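Local coordinates for protein WbmS, polysaccharide deacetylase involved in O-antigen biosynthesis (Bordetella bronchiseptica, PDB 3HFT) that is probably a zinc-dependent polysaccharide deacetylase that removes acetyl groups from sugars during O-antigen biosynthesis, at residues E88-L99 / C121-V130; R172-D180 / I202-H211. One frame throughout, in Å; residues are numbered along the deposited sequence.

Contact 1 of 2, residues E88-L99 / C121-V130; sequences ELGVHPNFNPLL and CVSVRSHSLV. With EDO (1,2-ethanediol), chain F.
E88 meets S123: its extended chain brings OE2 to S123 OG, which donates a 2.6 Å hydrogen bond on the syn side of the carboxylate. A water donates to E88 OE2 and L89 O and accepts from V122 N. G90, lacking a side chain, lets S123 O come within 3.3 Å of its CA. The single bridge follows, V91 N giving to S123 O and R125 N to V91 O, while V91 CG2 packs on V124 CG2. H92 and H127 bind the zinc ion together with D46. With CG of H92 trans to its backbone N (chi1 -157°), NE2 faces the metal and ND1 makes a weak 2.8 Å bond to R125 O, which helps to orient the ring; H127 presents ND1. P93 O accepts from H127 N at 2.9 Å, tying the two metal-bearing loops together. N94 OD1 caps N96 N. F95 CB rests on V130 CG1. N96 ND2 gives a straight 3.0 Å bond to S128 OG, in its amide plane, and L99 CD1 reaches V130 CG2 tip to tip. Strand 67-71 lies beside strand 87-91, helix 107-115 covers V91 and F95, and helix 133-141 packs against V124 and V130.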
loop_
_atom_site.group_PDB
_atom_site.type_symbol
_atom_site.label_atom_id
_atom_site.label_comp_id
_atom_site.label_asym_id
_atom_site.label_seq_id
_atom_site.Cartn_x
_atom_site.Cartn_y
_atom_site.Cartn_z
ATOM N N GLU A 88 1.391 -17.338 -15.821
ATOM C CA GLU A 88 2.344 -17.334 -14.726
ATOM C C GLU A 88 1.583 -17.717 -13.453
ATOM O O GLU A 88 0.464 -17.259 -13.228
ATOM C CB GLU A 88 2.962 -15.956 -14.570
ATOM C CG GLU A 88 3.768 -15.792 -13.291
ATOM C CD GLU A 88 4.388 -14.410 -13.153
ATOM O OE1 GLU A 88 4.293 -13.611 -14.113
ATOM O OE2 GLU A 88 4.937 -14.137 -12.056
ATOM N N LEU A 89 2.186 -18.576 -12.643
ATOM C CA LEU A 89 1.609 -18.961 -11.364
ATOM C C LEU A 89 2.373 -18.203 -10.274
ATOM O O LEU A 89 3.607 -18.256 -10.212
ATOM C CB LEU A 89 1.733 -20.465 -11.140
ATOM C CG LEU A 89 1.108 -21.041 -9.851
ATOM C CD1 LEU A 89 -0.412 -20.806 -9.788
ATOM C CD2 LEU A 89 1.446 -22.540 -9.657
ATOM N N GLY A 90 1.626 -17.489 -9.439
ATOM C CA GLY A 90 2.167 -16.823 -8.271
ATOM C C GLY A 90 1.410 -17.306 -7.042
ATOM O O GLY A 90 0.613 -18.269 -7.118
ATOM N N VAL A 91 1.663 -16.662 -5.907
ATOM C CA VAL A 91 1.052 -17.065 -4.625
ATOM C C VAL A 91 0.166 -15.992 -4.021
ATOM O O VAL A 91 0.387 -14.793 -4.232
ATOM C CB VAL A 91 2.161 -17.536 -3.604
ATOM C CG1 VAL A 91 2.724 -18.863 -4.052
ATOM C CG2 VAL A 91 3.266 -16.469 -3.446
ATOM N N HIS A 92 -0.841 -16.464 -3.283
ATOM C CA HIS A 92 -1.813 -15.645 -2.593
ATOM C C HIS A 92 -1.892 -16.064 -1.115
ATOM O O HIS A 92 -2.863 -16.679 -0.672
ATOM C CB HIS A 92 -3.164 -15.781 -3.290
ATOM C CG HIS A 92 -4.105 -14.640 -3.054
ATOM N ND1 HIS A 92 -3.813 -13.339 -3.401
ATOM C CD2 HIS A 92 -5.375 -14.626 -2.576
ATOM C CE1 HIS A 92 -4.849 -12.567 -3.111
ATOM N NE2 HIS A 92 -5.805 -13.324 -2.604
ATOM N N PRO A 93 -0.863 -15.709 -0.339
ATOM C CA PRO A 93 -0.797 -16.069 1.070
ATOM C C PRO A 93 -1.887 -15.350 1.867
ATOM O O PRO A 93 -2.246 -14.205 1.537
ATOM C CB PRO A 93 0.592 -15.559 1.490
ATOM C CG PRO A 93 0.850 -14.435 0.592
ATOM C CD PRO A 93 0.298 -14.884 -0.736
ATOM N N ASN A 94 -2.397 -16.026 2.898
ATOM C CA ASN A 94 -3.441 -15.483 3.748
ATOM C C ASN A 94 -2.975 -15.219 5.161
ATOM O O ASN A 94 -2.855 -16.157 5.982
ATOM C CB ASN A 94 -4.609 -16.445 3.813
ATOM C CG ASN A 94 -5.766 -15.886 4.615
ATOM O OD1 ASN A 94 -5.872 -14.674 4.850
ATOM N ND2 ASN A 94 -6.660 -16.762 5.002
ATOM N N PHE A 95 -2.701 -13.945 5.446
ATOM C CA PHE A 95 -2.218 -13.548 6.755
ATOM C C PHE A 95 -3.323 -12.996 7.650
ATOM O O PHE A 95 -3.037 -12.610 8.784
ATOM C CB PHE A 95 -1.119 -12.490 6.634
ATOM C CG PHE A 95 0.047 -12.884 5.746
ATOM C CD1 PHE A 95 0.852 -13.974 6.059
ATOM C CD2 PHE A 95 0.371 -12.112 4.628
ATOM C CE1 PHE A 95 1.941 -14.323 5.250
ATOM C CE2 PHE A 95 1.472 -12.441 3.831
ATOM C CZ PHE A 95 2.255 -13.552 4.133
ATOM N N ASN A 96 -4.570 -13.020 7.181
ATOM C CA ASN A 96 -5.702 -12.518 7.965
ATOM C C ASN A 96 -5.825 -13.133 9.349
ATOM O O ASN A 96 -6.095 -12.426 10.310
ATOM C CB ASN A 96 -7.039 -12.681 7.209
ATOM C CG ASN A 96 -7.283 -11.581 6.201
ATOM O OD1 ASN A 96 -6.643 -10.516 6.247
ATOM N ND2 ASN A 96 -8.227 -11.822 5.277
ATOM N N PRO A 97 -5.622 -14.445 9.476
ATOM C CA PRO A 97 -5.720 -15.008 10.840
ATOM C C PRO A 97 -4.774 -14.363 11.860
ATOM O O PRO A 97 -5.033 -14.386 13.055
ATOM C CB PRO A 97 -5.357 -16.480 10.631
ATOM C CG PRO A 97 -5.733 -16.743 9.178
ATOM C CD PRO A 97 -5.367 -15.488 8.464
ATOM N N LEU A 98 -3.687 -13.765 11.386
ATOM C CA LEU A 98 -2.754 -13.117 12.283
ATOM C C LEU A 98 -3.365 -11.836 12.844
ATOM O O LEU A 98 -3.064 -11.416 13.967
ATOM C CB LEU A 98 -1.451 -12.809 11.554
ATOM C CG LEU A 98 -0.730 -13.991 10.900
ATOM C CD1 LEU A 98 0.525 -13.478 10.209
ATOM C CD2 LEU A 98 -0.393 -15.076 11.903
ATOM N N LEU A 99 -4.225 -11.220 12.051
ATOM C CA LEU A 99 -4.834 -9.944 12.406
ATOM C C LEU A 99 -6.145 -10.147 13.165
ATOM O O LEU A 99 -6.558 -9.297 13.969
ATOM C CB LEU A 99 -5.136 -9.157 11.137
ATOM C CG LEU A 99 -3.979 -9.001 10.150
ATOM C CD1 LEU A 99 -4.476 -8.171 8.947
ATOM C CD2 LEU A 99 -2.803 -8.373 10.837
ATOM N N CYS A 121 8.375 -19.447 -7.746
ATOM C CA CYS A 121 7.607 -18.354 -8.290
ATOM C C CYS A 121 8.236 -17.026 -7.886
ATOM O O CYS A 121 9.097 -16.963 -6.984
ATOM C CB CYS A 121 6.156 -18.448 -7.863
ATOM S SG CYS A 121 5.863 -18.080 -6.139
ATOM N N VAL A 122 7.833 -15.977 -8.599
ATOM C CA VAL A 122 8.391 -14.639 -8.431
ATOM C C VAL A 122 7.368 -13.567 -8.114
ATOM O O VAL A 122 7.733 -12.460 -7.740
ATOM C CB VAL A 122 9.191 -14.202 -9.698
ATOM C CG1 VAL A 122 10.411 -15.159 -9.909
ATOM C CG2 VAL A 122 8.301 -14.154 -10.935
ATOM N N SER A 123 6.087 -13.875 -8.243
ATOM C CA SER A 123 5.045 -12.867 -8.047
ATOM C C SER A 123 4.100 -13.206 -6.901
ATOM O O SER A 123 3.722 -14.360 -6.716
ATOM C CB SER A 123 4.259 -12.616 -9.346
ATOM O OG SER A 123 5.106 -12.142 -10.387
ATOM N N VAL A 124 3.708 -12.183 -6.138
ATOM C CA VAL A 124 2.835 -12.371 -5.005
ATOM C C VAL A 124 1.842 -11.238 -4.823
ATOM O O VAL A 124 2.165 -10.063 -5.043
ATOM C CB VAL A 124 3.662 -12.512 -3.672
ATOM C CG1 VAL A 124 4.581 -11.280 -3.449
ATOM C CG2 VAL A 124 2.737 -12.704 -2.464
ATOM N N ARG A 125 0.626 -11.604 -4.428
ATOM C CA ARG A 125 -0.363 -10.645 -3.948
ATOM C C ARG A 125 -0.944 -11.286 -2.712
ATOM O O ARG A 125 -1.247 -12.490 -2.730
ATOM C CB ARG A 125 -1.476 -10.353 -4.945
ATOM C CG ARG A 125 -2.446 -9.291 -4.421
ATOM C CD ARG A 125 -3.506 -9.053 -5.445
ATOM N NE ARG A 125 -3.019 -8.326 -6.604
ATOM C CZ ARG A 125 -3.403 -8.563 -7.858
ATOM N NH1 ARG A 125 -4.196 -9.584 -8.156
ATOM N NH2 ARG A 125 -2.948 -7.795 -8.835
ATOM N N SER A 126 -1.039 -10.506 -1.632
ATOM C CA SER A 126 -1.566 -11.012 -0.360
ATOM C C SER A 126 -3.077 -11.003 -0.341
ATOM O O SER A 126 -3.702 -10.052 -0.804
ATOM C CB SER A 126 -1.078 -10.169 0.810
ATOM O OG SER A 126 0.335 -10.208 0.917
ATOM N N HIS A 127 -3.677 -12.063 0.217
ATOM C CA HIS A 127 -5.102 -12.071 0.431
ATOM C C HIS A 127 -5.412 -10.895 1.343
ATOM O O HIS A 127 -4.672 -10.636 2.311
ATOM C CB HIS A 127 -5.616 -13.358 1.067
ATOM C CG HIS A 127 -7.102 -13.359 1.200
ATOM N ND1 HIS A 127 -7.928 -13.223 0.104
ATOM C CD2 HIS A 127 -7.910 -13.405 2.287
ATOM C CE1 HIS A 127 -9.190 -13.234 0.510
ATOM N NE2 HIS A 127 -9.204 -13.327 1.830
ATOM N N SER A 128 -6.451 -10.144 0.980
ATOM C CA SER A 128 -6.850 -8.914 1.695
ATOM C C SER A 128 -5.769 -7.820 1.716
ATOM O O SER A 128 -5.833 -6.892 2.524
ATOM C CB SER A 128 -7.351 -9.225 3.100
ATOM O OG SER A 128 -8.543 -10.005 2.969
ATOM N N LEU A 129 -4.786 -7.959 0.828
ATOM C CA LEU A 129 -3.737 -6.957 0.648
ATOM C C LEU A 129 -3.003 -6.688 1.940
ATOM O O LEU A 129 -2.609 -5.555 2.245
ATOM C CB LEU A 129 -4.352 -5.679 0.033
ATOM C CG LEU A 129 -5.062 -5.875 -1.319
ATOM C CD1 LEU A 129 -5.499 -4.539 -1.942
ATOM C CD2 LEU A 129 -4.182 -6.648 -2.314
ATOM N N VAL A 130 -2.809 -7.757 2.716
ATOM C CA VAL A 130 -2.043 -7.652 3.937
ATOM C C VAL A 130 -0.570 -7.441 3.568
ATOM O O VAL A 130 0.042 -8.254 2.859
ATOM C CB VAL A 130 -2.180 -8.903 4.866
ATOM C CG1 VAL A 130 -1.324 -8.679 6.147
ATOM C CG2 VAL A 130 -3.642 -9.237 5.225
HETATM C C1 EDO F . -7.382 -9.240 -2.271
HETATM O O1 EDO F . -7.916 -10.095 -1.238
HETATM C C2 EDO F . -8.133 -9.548 -3.567
HETATM O O2 EDO F . -8.283 -10.986 -3.776
HETATM O O HOH W 1 5.299 -16.088 -10.127
HETATM O O HOH W 2 -2.718 -12.051 3.375
#

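Contact 2 of 2, residues R172-D180 / I202-H211. With EDO (1,2-ethanediol), chain D; EDO (1,2-ethanediol), chain F.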
loop_
_atom_site.group_PDB
_atom_site.type_symbol
_atom_site.label_atom_id
_atom_site.label_comp_id
_atom_site.label_asym_id
_atom_site.label_seq_id
_atom_site.Cartn_x
_atom_site.Cartn_y
_atom_site.Cartn_z
ATOM N N ARG A 172 7.603 -3.121 -7.046
ATOM C CA ARG A 172 6.223 -2.976 -6.645
ATOM C C ARG A 172 5.403 -2.649 -7.885
ATOM O O ARG A 172 5.722 -1.734 -8.665
ATOM C CB ARG A 172 6.064 -1.901 -5.576
ATOM C CG ARG A 172 6.904 -2.164 -4.363
ATOM C CD ARG A 172 6.223 -1.575 -3.167
ATOM N NE ARG A 172 5.119 -2.422 -2.747
ATOM C CZ ARG A 172 4.417 -2.235 -1.646
ATOM N NH1 ARG A 172 4.690 -1.207 -0.864
ATOM N NH2 ARG A 172 3.451 -3.074 -1.316
ATOM N N VAL A 173 4.338 -3.425 -8.083
ATOM C CA VAL A 173 3.478 -3.298 -9.217
ATOM C C VAL A 173 2.057 -2.867 -8.761
ATOM O O VAL A 173 1.342 -3.660 -8.187
ATOM C CB VAL A 173 3.390 -4.649 -9.984
ATOM C CG1 VAL A 173 2.470 -4.485 -11.240
ATOM C CG2 VAL A 173 4.815 -5.182 -10.344
ATOM N N PRO A 174 1.661 -1.597 -9.010
ATOM C CA PRO A 174 0.354 -1.174 -8.522
ATOM C C PRO A 174 -0.743 -1.600 -9.497
ATOM O O PRO A 174 -0.497 -1.659 -10.698
ATOM C CB PRO A 174 0.472 0.341 -8.526
ATOM C CG PRO A 174 1.333 0.621 -9.712
ATOM C CD PRO A 174 2.364 -0.497 -9.681
ATOM N N TYR A 175 -1.947 -1.857 -8.985
ATOM C CA TYR A 175 -3.055 -2.248 -9.839
ATOM C C TYR A 175 -4.232 -1.341 -9.637
ATOM O O TYR A 175 -4.342 -0.667 -8.606
ATOM C CB TYR A 175 -3.421 -3.718 -9.685
ATOM C CG TYR A 175 -4.113 -4.199 -8.433
ATOM C CD1 TYR A 175 -3.405 -4.440 -7.259
ATOM C CD2 TYR A 175 -5.436 -4.527 -8.464
ATOM C CE1 TYR A 175 -4.024 -4.954 -6.139
ATOM C CE2 TYR A 175 -6.068 -5.075 -7.356
ATOM C CZ TYR A 175 -5.357 -5.287 -6.197
ATOM O OH TYR A 175 -5.968 -5.872 -5.105
ATOM N N LEU A 176 -5.039 -1.227 -10.693
ATOM C CA LEU A 176 -5.998 -0.129 -10.776
ATOM C C LEU A 176 -7.496 -0.484 -10.884
ATOM O O LEU A 176 -8.356 0.398 -10.864
ATOM C CB LEU A 176 -5.587 0.791 -11.947
ATOM C CG LEU A 176 -5.362 0.251 -13.377
ATOM C CD1 LEU A 176 -6.553 -0.560 -13.934
ATOM C CD2 LEU A 176 -4.958 1.407 -14.331
ATOM N N TRP A 177 -7.796 -1.769 -10.963
ATOM C CA TRP A 177 -9.170 -2.249 -11.092
ATOM C C TRP A 177 -9.283 -3.651 -10.512
ATOM O O TRP A 177 -8.357 -4.480 -10.656
ATOM C CB TRP A 177 -9.600 -2.230 -12.563
ATOM C CG TRP A 177 -11.109 -2.407 -12.772
ATOM C CD1 TRP A 177 -12.011 -1.419 -13.047
ATOM C CD2 TRP A 177 -11.838 -3.643 -12.849
ATOM N NE1 TRP A 177 -13.270 -1.953 -13.213
ATOM C CE2 TRP A 177 -13.191 -3.314 -13.098
ATOM C CE3 TRP A 177 -11.499 -4.984 -12.646
ATOM C CZ2 TRP A 177 -14.206 -4.291 -13.196
ATOM C CZ3 TRP A 177 -12.502 -5.953 -12.753
ATOM C CH2 TRP A 177 -13.836 -5.594 -13.006
ATOM N N GLU A 178 -10.398 -3.904 -9.817
ATOM C CA GLU A 178 -10.685 -5.209 -9.208
ATOM C C GLU A 178 -12.205 -5.378 -9.210
ATOM O O GLU A 178 -12.966 -4.406 -8.988
ATOM C CB GLU A 178 -10.082 -5.319 -7.809
ATOM C CG GLU A 178 -10.387 -6.612 -7.057
ATOM C CD GLU A 178 -9.709 -6.685 -5.711
ATOM O OE1 GLU A 178 -8.573 -6.150 -5.579
ATOM O OE2 GLU A 178 -10.312 -7.273 -4.777
ATOM N N ASP A 179 -12.643 -6.593 -9.476
ATOM C CA ASP A 179 -14.083 -6.867 -9.623
ATOM C C ASP A 179 -14.907 -6.554 -8.398
ATOM O O ASP A 179 -15.925 -5.826 -8.504
ATOM C CB ASP A 179 -14.403 -8.266 -10.236
ATOM C CG ASP A 179 -13.720 -9.440 -9.527
ATOM O OD1 ASP A 179 -13.211 -9.276 -8.416
ATOM O OD2 ASP A 179 -13.710 -10.555 -10.108
ATOM N N ASP A 180 -14.541 -7.093 -7.245
ATOM C CA ASP A 180 -15.307 -6.799 -6.039
ATOM C C ASP A 180 -15.176 -5.333 -5.618
ATOM O O ASP A 180 -16.148 -4.725 -5.152
ATOM C CB ASP A 180 -15.016 -7.781 -4.892
ATOM C CG ASP A 180 -13.554 -7.919 -4.566
ATOM O OD1 ASP A 180 -12.691 -7.349 -5.254
ATOM O OD2 ASP A 180 -13.257 -8.671 -3.627
ATOM N N ILE A 202 0.921 1.543 -16.493
ATOM C CA ILE A 202 0.716 0.121 -16.367
ATOM C C ILE A 202 -0.726 -0.174 -15.992
ATOM O O ILE A 202 -1.294 0.504 -15.144
ATOM C CB ILE A 202 1.725 -0.498 -15.348
ATOM C CG1 ILE A 202 1.735 -2.018 -15.511
ATOM C CG2 ILE A 202 1.426 -0.057 -13.900
ATOM C CD1 ILE A 202 2.733 -2.689 -14.610
ATOM N N ASN A 203 -1.342 -1.190 -16.621
ATOM C CA ASN A 203 -2.752 -1.526 -16.392
ATOM C C ASN A 203 -2.946 -2.937 -15.847
ATOM O O ASN A 203 -3.005 -3.913 -16.619
ATOM C CB ASN A 203 -3.509 -1.409 -17.717
ATOM C CG ASN A 203 -3.411 -0.025 -18.326
ATOM O OD1 ASN A 203 -4.255 0.847 -18.033
ATOM N ND2 ASN A 203 -2.448 0.172 -19.243
ATOM N N VAL A 204 -2.974 -3.069 -14.526
ATOM C CA VAL A 204 -3.134 -4.363 -13.885
ATOM C C VAL A 204 -4.568 -4.438 -13.349
ATOM O O VAL A 204 -5.049 -3.509 -12.661
ATOM C CB VAL A 204 -2.087 -4.592 -12.761
ATOM C CG1 VAL A 204 -2.208 -6.019 -12.204
ATOM C CG2 VAL A 204 -0.661 -4.297 -13.243
ATOM N N LEU A 205 -5.268 -5.518 -13.711
ATOM C CA LEU A 205 -6.639 -5.737 -13.248
ATOM C C LEU A 205 -6.663 -7.036 -12.470
ATOM O O LEU A 205 -5.914 -7.972 -12.794
ATOM C CB LEU A 205 -7.625 -5.793 -14.424
ATOM C CG LEU A 205 -7.787 -4.529 -15.273
ATOM C CD1 LEU A 205 -6.774 -4.498 -16.445
ATOM C CD2 LEU A 205 -9.182 -4.414 -15.846
ATOM N N ASP A 206 -7.504 -7.092 -11.439
ATOM C CA ASP A 206 -7.641 -8.259 -10.587
ATOM C C ASP A 206 -9.071 -8.807 -10.635
ATOM O O ASP A 206 -10.031 -8.104 -10.272
ATOM C CB ASP A 206 -7.298 -7.879 -9.159
ATOM C CG ASP A 206 -7.297 -9.059 -8.189
ATOM O OD1 ASP A 206 -7.371 -10.230 -8.632
ATOM O OD2 ASP A 206 -7.148 -8.771 -6.966
ATOM N N PHE A 207 -9.194 -10.063 -11.066
ATOM C CA PHE A 207 -10.488 -10.774 -11.103
ATOM C C PHE A 207 -10.464 -11.994 -10.181
ATOM O O PHE A 207 -9.433 -12.608 -9.993
ATOM C CB PHE A 207 -10.793 -11.283 -12.503
ATOM C CG PHE A 207 -11.075 -10.205 -13.521
ATOM C CD1 PHE A 207 -10.054 -9.615 -14.236
ATOM C CD2 PHE A 207 -12.389 -9.822 -13.794
ATOM C CE1 PHE A 207 -10.344 -8.640 -15.210
ATOM C CE2 PHE A 207 -12.677 -8.846 -14.738
ATOM C CZ PHE A 207 -11.646 -8.249 -15.436
ATOM N N HIS A 208 -11.624 -12.347 -9.655
ATOM C CA HIS A 208 -11.817 -13.580 -8.887
ATOM C C HIS A 208 -12.676 -14.542 -9.708
ATOM O O HIS A 208 -13.712 -14.149 -10.234
ATOM C CB HIS A 208 -12.507 -13.298 -7.555
ATOM C CG HIS A 208 -11.741 -12.357 -6.686
ATOM N ND1 HIS A 208 -11.845 -10.983 -6.811
ATOM C CD2 HIS A 208 -10.815 -12.585 -5.730
ATOM C CE1 HIS A 208 -11.024 -10.410 -5.944
ATOM N NE2 HIS A 208 -10.377 -11.358 -5.284
ATOM N N PRO A 209 -12.231 -15.800 -9.816
ATOM C CA PRO A 209 -12.981 -16.845 -10.499
ATOM C C PRO A 209 -14.451 -16.898 -10.098
ATOM O O PRO A 209 -15.306 -16.991 -10.985
ATOM C CB PRO A 209 -12.223 -18.110 -10.115
ATOM C CG PRO A 209 -10.811 -17.655 -10.075
ATOM C CD PRO A 209 -10.890 -16.266 -9.433
ATOM N N ILE A 210 -14.733 -16.768 -8.799
ATOM C CA ILE A 210 -16.113 -16.787 -8.316
ATOM C C ILE A 210 -16.933 -15.672 -8.967
ATOM O O ILE A 210 -18.078 -15.895 -9.365
ATOM C CB ILE A 210 -16.228 -16.757 -6.750
ATOM C CG1 ILE A 210 -17.659 -17.140 -6.339
ATOM C CG2 ILE A 210 -15.775 -15.369 -6.120
ATOM C CD1 ILE A 210 -18.142 -18.575 -6.841
ATOM N N HIS A 211 -16.365 -14.490 -9.111
ATOM C CA HIS A 211 -17.149 -13.394 -9.712
ATOM C C HIS A 211 -17.254 -13.528 -11.208
ATOM O O HIS A 211 -18.260 -13.149 -11.807
ATOM C CB HIS A 211 -16.607 -12.026 -9.305
ATOM C CG HIS A 211 -16.679 -11.779 -7.838
ATOM N ND1 HIS A 211 -17.819 -12.020 -7.112
ATOM C CD2 HIS A 211 -15.746 -11.363 -6.953
ATOM C CE1 HIS A 211 -17.595 -11.736 -5.842
ATOM N NE2 HIS A 211 -16.344 -11.326 -5.721
HETATM C C1 EDO D . -14.684 -11.814 -2.583
HETATM O O1 EDO D . -15.206 -10.693 -3.301
HETATM C C2 EDO D . -13.931 -12.739 -3.544
HETATM O O2 EDO D . -12.959 -13.532 -2.840
HETATM C C1 EDO F . -7.382 -9.240 -2.271
HETATM O O1 EDO F . -7.916 -10.095 -1.238
HETATM C C2 EDO F . -8.133 -9.548 -3.567
HETATM O O2 EDO F . -8.283 -10.986 -3.776
HETATM O O HOH W 3 -2.114 -0.873 -12.835
#
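W177 lays the rim of its six-membered ring over one face of F207, CZ3 lying 3.5 Å from CE2 of F207, with the planes at 42°; W177 CB also touches L205 CD2. These large apolar groups suit the side of the sheet turned to a helix. On the side of E178 and D206, Y175 OH donates a 2.7 Å bond to E178 OE1, while E178 OE1 lies 3.3 Å from D206 OD2, two acceptors without a hydrogen bond. L176 N to V204 O, D206 N to W177 O and D179 N to D206 O join the backbones. Upstream, V204 CG2 fits against V173 CG1, and a water links P174 O, I202 O and V204 N. D179 grips H208 twice: OD1 takes ND1 at 2.7 Å with its syn lone pair, almost in the ring plane, and OD2 takes the backbone N at 2.8 Å. The first bond orients the ring, the second holds the backbone; NE2 donates to an ethanediol close to the zinc ion. D180 OD2 and H211 NE2 share a second ethanediol. Strand 203-207 runs between 39-44 and edge strand 177-178, parallel to both, with helix 245-256 covering L205 and F207 and helix 50-63 against P209.

From the N terminus, strand 39-44 lies in the middle of the parallel sheet, and the loop after it carries D46 of the metal site. Contact 1 then closes the loop from 88-99 to 121-130, which contains helix 107-115, and joins edge strand 87-91 to strand 123-124 of the second, mixed sheet. Contact 2 closes later, bringing 172-180 and 202-211 together through the beta-alpha-beta unit around helix 179-185, at the other end of the parallel sheet. The two loops lie in series, neither nested nor crossed. R125 bridges the two contacts, through a long, weak ion pair with D206 and a cation-pi contact with Y175. One ethanediol near the zinc ion is bound by both S128 and H208.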